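Transcription elongation factor SPT6 (Candida glabrata, PDB 3PJP) binds the phosphorylated C-terminal repeat domain of RNA polymerase II through this tandem SH2 domain and probably acts as a histone H3-H4 chaperone during transcription elongation. Local coordinates at residues 6-10 against 11-15; 85-88 against 89-92; 98-101 against 102-105. All blocks are in the same frame, centred on the assembly; numbering follows the deposited sequence.

Contact 1: residues 6-10 against 11-15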
loop_
_atom_site.group_PDB
_atom_site.type_symbol
_atom_site.label_atom_id
_atom_site.label_comp_id
_atom_site.label_asym_id
_atom_site.label_seq_id
_atom_site.Cartn_x
_atom_site.Cartn_y
_atom_site.Cartn_z
ATOM N N ARG A 6 -0.537 5.678 29.467
ATOM C CA ARG A 6 0.089 4.373 29.276
ATOM C C ARG A 6 1.561 4.488 28.901
ATOM O O ARG A 6 2.006 5.499 28.350
ATOM C CB ARG A 6 -0.630 3.587 28.185
ATOM C CG ARG A 6 -0.340 4.099 26.787
ATOM C CD ARG A 6 -1.017 3.222 25.760
ATOM N NE ARG A 6 -0.644 1.824 25.940
ATOM C CZ ARG A 6 -1.223 0.806 25.313
ATOM N NH1 ARG A 6 -2.218 1.024 24.463
ATOM N NH2 ARG A 6 -0.807 -0.432 25.551
ATOM N N VAL A 7 2.302 3.421 29.171
ATOM C CA VAL A 7 3.738 3.403 28.940
ATOM C C VAL A 7 4.106 2.412 27.846
ATOM O O VAL A 7 3.810 1.217 27.954
ATOM C CB VAL A 7 4.505 3.045 30.237
ATOM C CG1 VAL A 7 5.977 2.757 29.941
ATOM C CG2 VAL A 7 4.352 4.155 31.272
ATOM N N ILE A 8 4.745 2.909 26.791
ATOM C CA ILE A 8 5.263 2.040 25.731
ATOM C C ILE A 8 6.773 2.215 25.561
ATOM O O ILE A 8 7.239 3.268 25.116
ATOM C CB ILE A 8 4.590 2.301 24.366
ATOM C CG1 ILE A 8 3.092 1.977 24.416
ATOM C CG2 ILE A 8 5.284 1.490 23.286
ATOM C CD1 ILE A 8 2.771 0.499 24.488
ATOM N N ASN A 9 7.525 1.172 25.897
ATOM C CA ASN A 9 8.982 1.217 25.825
ATOM C C ASN A 9 9.530 0.739 24.490
ATOM O O ASN A 9 10.009 -0.390 24.376
ATOM C CB ASN A 9 9.596 0.377 26.947
ATOM C CG ASN A 9 9.048 0.739 28.315
ATOM O OD1 ASN A 9 8.585 -0.126 29.058
ATOM N ND2 ASN A 9 9.093 2.027 28.650
ATOM N N HIS A 10 9.461 1.595 23.481
ATOM C CA HIS A 10 10.037 1.282 22.183
ATOM C C HIS A 10 10.705 2.518 21.603
ATOM O O HIS A 10 10.162 3.623 21.688
ATOM C CB HIS A 10 8.964 0.756 21.219
ATOM C CG HIS A 10 9.519 0.181 19.953
ATOM N ND1 HIS A 10 10.037 0.961 18.943
ATOM C CD2 HIS A 10 9.634 -1.102 19.534
ATOM C CE1 HIS A 10 10.455 0.186 17.960
ATOM N NE2 HIS A 10 10.220 -1.071 18.292
ATOM N N PRO A 11 11.876 2.337 20.984
ATOM C CA PRO A 11 12.657 3.451 20.437
ATOM C C PRO A 11 11.887 4.338 19.467
ATOM O O PRO A 11 12.187 5.524 19.366
ATOM C CB PRO A 11 13.803 2.747 19.698
ATOM C CG PRO A 11 13.922 1.432 20.343
ATOM C CD PRO A 11 12.537 1.040 20.761
ATOM N N TYR A 12 10.926 3.772 18.741
ATOM C CA TYR A 12 10.176 4.560 17.768
ATOM C C TYR A 12 8.796 4.971 18.259
ATOM O O TYR A 12 7.976 5.454 17.466
ATOM C CB TYR A 12 10.066 3.792 16.439
ATOM C CG TYR A 12 11.343 3.811 15.631
ATOM C CD1 TYR A 12 11.607 4.836 14.739
ATOM C CD2 TYR A 12 12.291 2.806 15.770
ATOM C CE1 TYR A 12 12.777 4.864 14.006
ATOM C CE2 TYR A 12 13.465 2.825 15.040
ATOM C CZ TYR A 12 13.700 3.853 14.156
ATOM O OH TYR A 12 14.866 3.874 13.425
ATOM N N TYR A 13 8.526 4.774 19.547
ATOM C CA TYR A 13 7.243 5.203 20.111
ATOM C C TYR A 13 7.239 6.645 20.603
ATOM O O TYR A 13 8.048 7.024 21.452
ATOM C CB TYR A 13 6.771 4.295 21.247
ATOM C CG TYR A 13 5.477 4.780 21.851
ATOM C CD1 TYR A 13 5.472 5.626 22.954
ATOM C CD2 TYR A 13 4.253 4.434 21.289
ATOM C CE1 TYR A 13 4.284 6.094 23.496
ATOM C CE2 TYR A 13 3.065 4.890 21.831
ATOM C CZ TYR A 13 3.085 5.719 22.937
ATOM O OH TYR A 13 1.904 6.179 23.477
ATOM N N PHE A 14 6.312 7.433 20.063
ATOM C CA PHE A 14 6.007 8.773 20.569
ATOM C C PHE A 14 4.500 8.941 20.606
ATOM O O PHE A 14 3.815 8.533 19.661
ATOM C CB PHE A 14 6.582 9.843 19.648
ATOM C CG PHE A 14 8.029 9.656 19.338
ATOM C CD1 PHE A 14 8.423 8.966 18.208
ATOM C CD2 PHE A 14 9.000 10.170 20.182
ATOM C CE1 PHE A 14 9.757 8.783 17.913
ATOM C CE2 PHE A 14 10.345 9.992 19.901
ATOM C CZ PHE A 14 10.729 9.299 18.763
ATOM N N PRO A 15 3.974 9.579 21.665
ATOM C CA PRO A 15 2.518 9.770 21.786
ATOM C C PRO A 15 1.960 10.856 20.860
ATOM O O PRO A 15 1.158 11.677 21.307
ATOM C CB PRO A 15 2.328 10.192 23.255
ATOM C CG PRO A 15 3.690 10.129 23.889
ATOM C CD PRO A 15 4.696 10.193 22.788
HETATM O O HOH W 1 2.334 7.068 26.065
HETATM O O HOH W 2 10.476 6.798 22.549
#

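Contact 2: residues 85-88 against 89-92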
loop_
_atom_site.group_PDB
_atom_site.type_symbol
_atom_site.label_atom_id
_atom_site.label_comp_id
_atom_site.label_asym_id
_atom_site.label_seq_id
_atom_site.Cartn_x
_atom_site.Cartn_y
_atom_site.Cartn_z
ATOM N N ASP A 85 4.413 -8.857 19.254
ATOM C CA ASP A 85 4.957 -7.613 19.791
ATOM C C ASP A 85 5.301 -6.630 18.680
ATOM O O ASP A 85 5.207 -6.959 17.490
ATOM C CB ASP A 85 6.188 -7.909 20.660
ATOM C CG ASP A 85 7.228 -8.730 19.924
ATOM O OD1 ASP A 85 7.778 -8.213 18.932
ATOM O OD2 ASP A 85 7.496 -9.887 20.331
ATOM N N LEU A 86 5.686 -5.419 19.070
ATOM C CA LEU A 86 5.917 -4.359 18.095
ATOM C C LEU A 86 7.119 -4.658 17.211
ATOM O O LEU A 86 7.111 -4.341 16.028
ATOM C CB LEU A 86 6.119 -3.015 18.809
ATOM C CG LEU A 86 4.869 -2.449 19.488
ATOM C CD1 LEU A 86 5.254 -1.309 20.425
ATOM C CD2 LEU A 86 3.862 -1.962 18.484
ATOM N N ASP A 87 8.166 -5.252 17.770
ATOM C CA ASP A 87 9.330 -5.542 16.943
ATOM C C ASP A 87 9.005 -6.553 15.844
ATOM O O ASP A 87 9.541 -6.475 14.739
ATOM C CB ASP A 87 10.497 -6.039 17.795
ATOM C CG ASP A 87 11.165 -4.914 18.557
ATOM O OD1 ASP A 87 11.317 -3.816 17.981
ATOM O OD2 ASP A 87 11.529 -5.124 19.728
ATOM N N GLN A 88 8.136 -7.502 16.157
ATOM C CA GLN A 88 7.731 -8.502 15.165
ATOM C C GLN A 88 6.925 -7.836 14.048
ATOM O O GLN A 88 7.068 -8.197 12.870
ATOM C CB GLN A 88 6.927 -9.645 15.794
ATOM C CG GLN A 88 6.627 -10.774 14.805
ATOM C CD GLN A 88 5.679 -11.801 15.368
ATOM O OE1 GLN A 88 5.153 -11.637 16.466
ATOM N NE2 GLN A 88 5.458 -12.873 14.621
ATOM N N ILE A 89 6.073 -6.882 14.420
ATOM C CA ILE A 89 5.313 -6.098 13.433
ATOM C C ILE A 89 6.266 -5.349 12.520
ATOM O O ILE A 89 6.092 -5.337 11.315
ATOM C CB ILE A 89 4.324 -5.116 14.095
ATOM C CG1 ILE A 89 3.183 -5.882 14.763
ATOM C CG2 ILE A 89 3.751 -4.107 13.071
ATOM C CD1 ILE A 89 2.286 -5.029 15.615
ATOM N N ILE A 90 7.293 -4.725 13.085
ATOM C CA ILE A 90 8.262 -4.031 12.243
ATOM C C ILE A 90 8.941 -4.955 11.225
ATOM O O ILE A 90 9.065 -4.612 10.054
ATOM C CB ILE A 90 9.282 -3.255 13.101
ATOM C CG1 ILE A 90 8.550 -2.174 13.894
ATOM C CG2 ILE A 90 10.374 -2.641 12.235
ATOM C CD1 ILE A 90 9.266 -1.740 15.166
ATOM N N VAL A 91 9.364 -6.138 11.658
ATOM C CA VAL A 91 10.032 -7.075 10.757
ATOM C C VAL A 91 9.108 -7.756 9.744
ATOM O O VAL A 91 9.431 -7.832 8.559
ATOM C CB VAL A 91 10.797 -8.158 11.540
ATOM C CG1 VAL A 91 11.298 -9.246 10.605
ATOM C CG2 VAL A 91 11.938 -7.511 12.309
ATOM N N GLU A 92 7.959 -8.242 10.198
ATOM C CA GLU A 92 7.127 -9.087 9.336
ATOM C C GLU A 92 6.055 -8.309 8.580
ATOM O O GLU A 92 5.612 -8.741 7.507
ATOM C CB GLU A 92 6.472 -10.210 10.143
ATOM C CG GLU A 92 7.470 -11.215 10.749
ATOM C CD GLU A 92 6.785 -12.236 11.629
ATOM O OE1 GLU A 92 5.541 -12.183 11.741
ATOM O OE2 GLU A 92 7.491 -13.084 12.225
#

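Contact 3: residues 98-101 against 102-105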
loop_
_atom_site.group_PDB
_atom_site.type_symbol
_atom_site.label_atom_id
_atom_site.label_comp_id
_atom_site.label_asym_id
_atom_site.label_seq_id
_atom_site.Cartn_x
_atom_site.Cartn_y
_atom_site.Cartn_z
ATOM N N ILE A 98 7.177 -2.119 2.974
ATOM C CA ILE A 98 8.178 -1.263 2.343
ATOM C C ILE A 98 8.883 -1.955 1.191
ATOM O O ILE A 98 9.090 -1.369 0.131
ATOM C CB ILE A 98 9.214 -0.772 3.370
ATOM C CG1 ILE A 98 8.531 0.123 4.402
ATOM C CG2 ILE A 98 10.365 -0.016 2.673
ATOM C CD1 ILE A 98 9.396 0.361 5.639
ATOM N N ARG A 99 9.256 -3.217 1.391
ATOM C CA ARG A 99 9.843 -4.039 0.340
ATOM C C ARG A 99 8.962 -4.044 -0.908
ATOM O O ARG A 99 9.424 -3.841 -2.030
ATOM C CB ARG A 99 10.011 -5.467 0.876
ATOM C CG ARG A 99 10.391 -6.523 -0.141
ATOM C CD ARG A 99 10.520 -7.884 0.543
ATOM N NE ARG A 99 9.221 -8.401 0.969
ATOM C CZ ARG A 99 8.379 -9.018 0.150
ATOM N NH1 ARG A 99 8.710 -9.175 -1.125
ATOM N NH2 ARG A 99 7.211 -9.463 0.601
ATOM N N LEU A 100 7.679 -4.303 -0.689
ATOM C CA LEU A 100 6.733 -4.441 -1.794
ATOM C C LEU A 100 6.502 -3.097 -2.492
ATOM O O LEU A 100 6.375 -3.046 -3.718
ATOM C CB LEU A 100 5.425 -5.077 -1.308
ATOM C CG LEU A 100 5.556 -6.568 -0.924
ATOM C CD1 LEU A 100 4.405 -7.013 -0.018
ATOM C CD2 LEU A 100 5.643 -7.471 -2.165
ATOM N N LEU A 101 6.474 -2.012 -1.720
ATOM C CA LEU A 101 6.305 -0.685 -2.310
ATOM C C LEU A 101 7.465 -0.431 -3.261
ATOM O O LEU A 101 7.278 0.028 -4.389
ATOM C CB LEU A 101 6.284 0.395 -1.223
ATOM C CG LEU A 101 6.310 1.853 -1.692
ATOM C CD1 LEU A 101 5.149 2.102 -2.658
ATOM C CD2 LEU A 101 6.267 2.804 -0.490
ATOM N N ASN A 102 8.675 -0.734 -2.804
ATOM C CA ASN A 102 9.836 -0.529 -3.659
ATOM C C ASN A 102 9.841 -1.458 -4.868
ATOM O O ASN A 102 10.261 -1.055 -5.954
ATOM C CB ASN A 102 11.137 -0.649 -2.863
ATOM C CG ASN A 102 11.427 0.601 -2.031
ATOM O OD1 ASN A 102 11.291 1.722 -2.513
ATOM N ND2 ASN A 102 11.804 0.406 -0.779
ATOM N N GLU A 103 9.367 -2.690 -4.690
ATOM C CA GLU A 103 9.254 -3.630 -5.815
ATOM C C GLU A 103 8.380 -3.041 -6.922
ATOM O O GLU A 103 8.748 -3.067 -8.101
ATOM C CB GLU A 103 8.695 -4.986 -5.364
ATOM C CG GLU A 103 8.800 -6.083 -6.415
ATOM C CD GLU A 103 8.243 -7.410 -5.939
ATOM O OE1 GLU A 103 8.373 -7.713 -4.729
ATOM O OE2 GLU A 103 7.682 -8.152 -6.777
ATOM N N LEU A 104 7.226 -2.508 -6.545
ATOM C CA LEU A 104 6.336 -1.920 -7.550
ATOM C C LEU A 104 6.873 -0.628 -8.183
ATOM O O LEU A 104 6.856 -0.496 -9.408
ATOM C CB LEU A 104 4.893 -1.770 -7.029
ATOM C CG LEU A 104 3.816 -1.367 -8.060
ATOM C CD1 LEU A 104 3.897 -2.229 -9.306
ATOM C CD2 LEU A 104 2.419 -1.448 -7.456
ATOM N N THR A 105 7.365 0.312 -7.381
ATOM C CA THR A 105 7.834 1.583 -7.946
ATOM C C THR A 105 9.106 1.431 -8.782
ATOM O O THR A 105 9.409 2.286 -9.615
ATOM C CB THR A 105 8.028 2.688 -6.877
ATOM O OG1 THR A 105 9.106 2.339 -5.996
ATOM C CG2 THR A 105 6.741 2.878 -6.080
HETATM O O HOH W 3 7.569 -10.100 -3.764
HETATM O O HOH W 4 10.325 -8.137 -3.166
#

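Contact 1: residues 6-10 against 11-15
His10 and Tyr13 close a type I beta turn: Tyr13 N donates to His10 O at 2.9 Å. Inside the turn a second bond, from side chain to backbone, uses the amide of Tyr12. Tyr12 N lies 3.0 Å from His10 ND1, with an N-H...N angle of 171° and the donor in the imidazole plane. Here ND1 acts as an acceptor, which is consistent with the imidazole hydrogen sitting on NE2, where the ring is probably bonded to Asp87 OD1. With its CG anti to the backbone N (chi1 -169°), the His10 ring lies beside its own carbonyl, within range of the turn amide. Pro11 covers one face of this ring, its CD 3.4 Å from the centroid in a CH-pi contact displaced toward the rim.

Ile8 CB sits 3.6 Å from the centroid of the Tyr13 ring and only 8° off its normal, while CG2 reaches Tyr13 CG, so the branch point covers the centre of the face. At the far end of the ring a water links Tyr13 OH to Arg6 O, 2.8 Å from each.

The turn leads into strand 13-14 at the N-terminal edge of the first SH2 sheet; Tyr12, just before the strand, and Phe14 on it bond by backbone to Ile35 of the parallel strand 33-37. Ile8 and His10 pack on Leu86 of helix 86-105, and Ile8 also reaches Leu45 of strand 44-52.

Contact 2: residues 85-88 against 89-92
Gln88 and Glu92, one helical turn apart, carry a local side-chain contact in the first turns of helix 86-105, the helix that follows the last sheet strand of the N-terminal SH2 domain. The Gln88 amide points NE2 at the Glu92 carboxylate, with the two planes 83° apart. Gln88 NE2 donates to OE2 of Glu92 at 3.1 Å, nearly straight at 160° and with OE2 close to the amide plane, meeting it on the syn side but well out of the carboxylate plane. Gln88 NE2 also reaches Glu92 OE1 at 3.0 Å, but that bond is bent to 135° and approaches from above the carboxylate plane. At the other end of the amide, Gln88 OE1 accepts from His84 N. Bonds at both ends should therefore hold the amide in its present flip.

Asp85 is the N-cap: its OD1 accepts from Gln88 N at 2.9 Å, satisfying an amide of the first turn. Regular helical bonds follow, from Ile89 N to Asp85 O at 3.2 Å through to Glu92 N to Gln88 O at 2.8 Å.

Apolar contact within the helix is light, with Leu86 CD2 and Ile89 CD1 4.5 Å apart. Both residues instead turn to the sheet, packing on Leu76 of strand 75-78. Leu86 also meets Ile35 and Ile90 meets Phe33, both on strand 33-37, whereas Gln88, Ile89 and Glu92 lie against Tyr83 of strand 81-83.

Contact 3: residues 98-101 against 102-105
Leu101 and Thr105 are joined by the straightest of four successive backbone bonds across this part of helix 86-105: Thr105 N donates to Leu101 O at 3.0 Å and 171°. Asn102 N to Ile98 O is also 3.0 Å long, Glu103 N to Arg99 O is 2.9 Å, and Leu104 N to Leu100 O completes the regular alpha-helical pattern. The Thr105 hydroxyl lies near the same carbonyl, but its bond to Leu101 O is weak and unsettled; OG1 is also bonded to Arg30 NH1.

Arg99 and Glu103 run side by side in the same direction. Arg99 NH1 and Glu103 OE1 are 3.9 Å apart, a long salt bridge, with the guanidinium and carboxylate planes turned 45° to each other. Water fills in for direct contact: one molecule accepts from Arg99 NH1 at 3.0 Å, in the guanidinium plane, and donates to Glu103 OE1 at 2.7 Å. Because Arg99 was modelled in two conformations, this link describes one of them and is less certain than the backbone bonds. Each group has a firmer partner elsewhere: Arg99 NE bonds Asn96 OD1, and Glu103 OE2 accepts from Val181 N, at the start of helix 181-191.

Packing within the helix is modest. Leu101 has CG anti to its N (chi1 172°), and its CD1 then reaches Thr105 CG2, 3.9 Å away. Ile98 and Asn102 lie alongside each other, CG2 against ND2 at 3.8 Å, while Asn102 OD1 bonds Arg30 NH1.

This end of the helix lies between the two SH2 sheets: Ile98 and Leu101 pack on Trp49 of strand 44-52, while Leu101 and Leu104 touch Phe147 of strand 146-152 and Leu100 meets Leu166 of strand 159-166.

Overall arrangement
Contacts 2 and 3 occupy opposite ends of helix 86-105, their centres about 18 Å apart, whereas contact 1 is a surface turn leading into edge strand 13-14. Contact 1 meets contact 2 directly, through His10 and Asp87, tying the N-terminal turn to the start of the helix. Contact 3 touches neither of the others. Chemistry follows position. The turn relies on an imidazole acceptor and CH-pi packing, the helix start on a cap and an amide-carboxylate pair, and the helix end on a long, water-bridged Arg-Glu pair beside buried leucines. Contacts 2 and 3 are both partly buried, but contact 3 packs against both sheets of the tandem, whereas the strands named for contact 2 belong to the first.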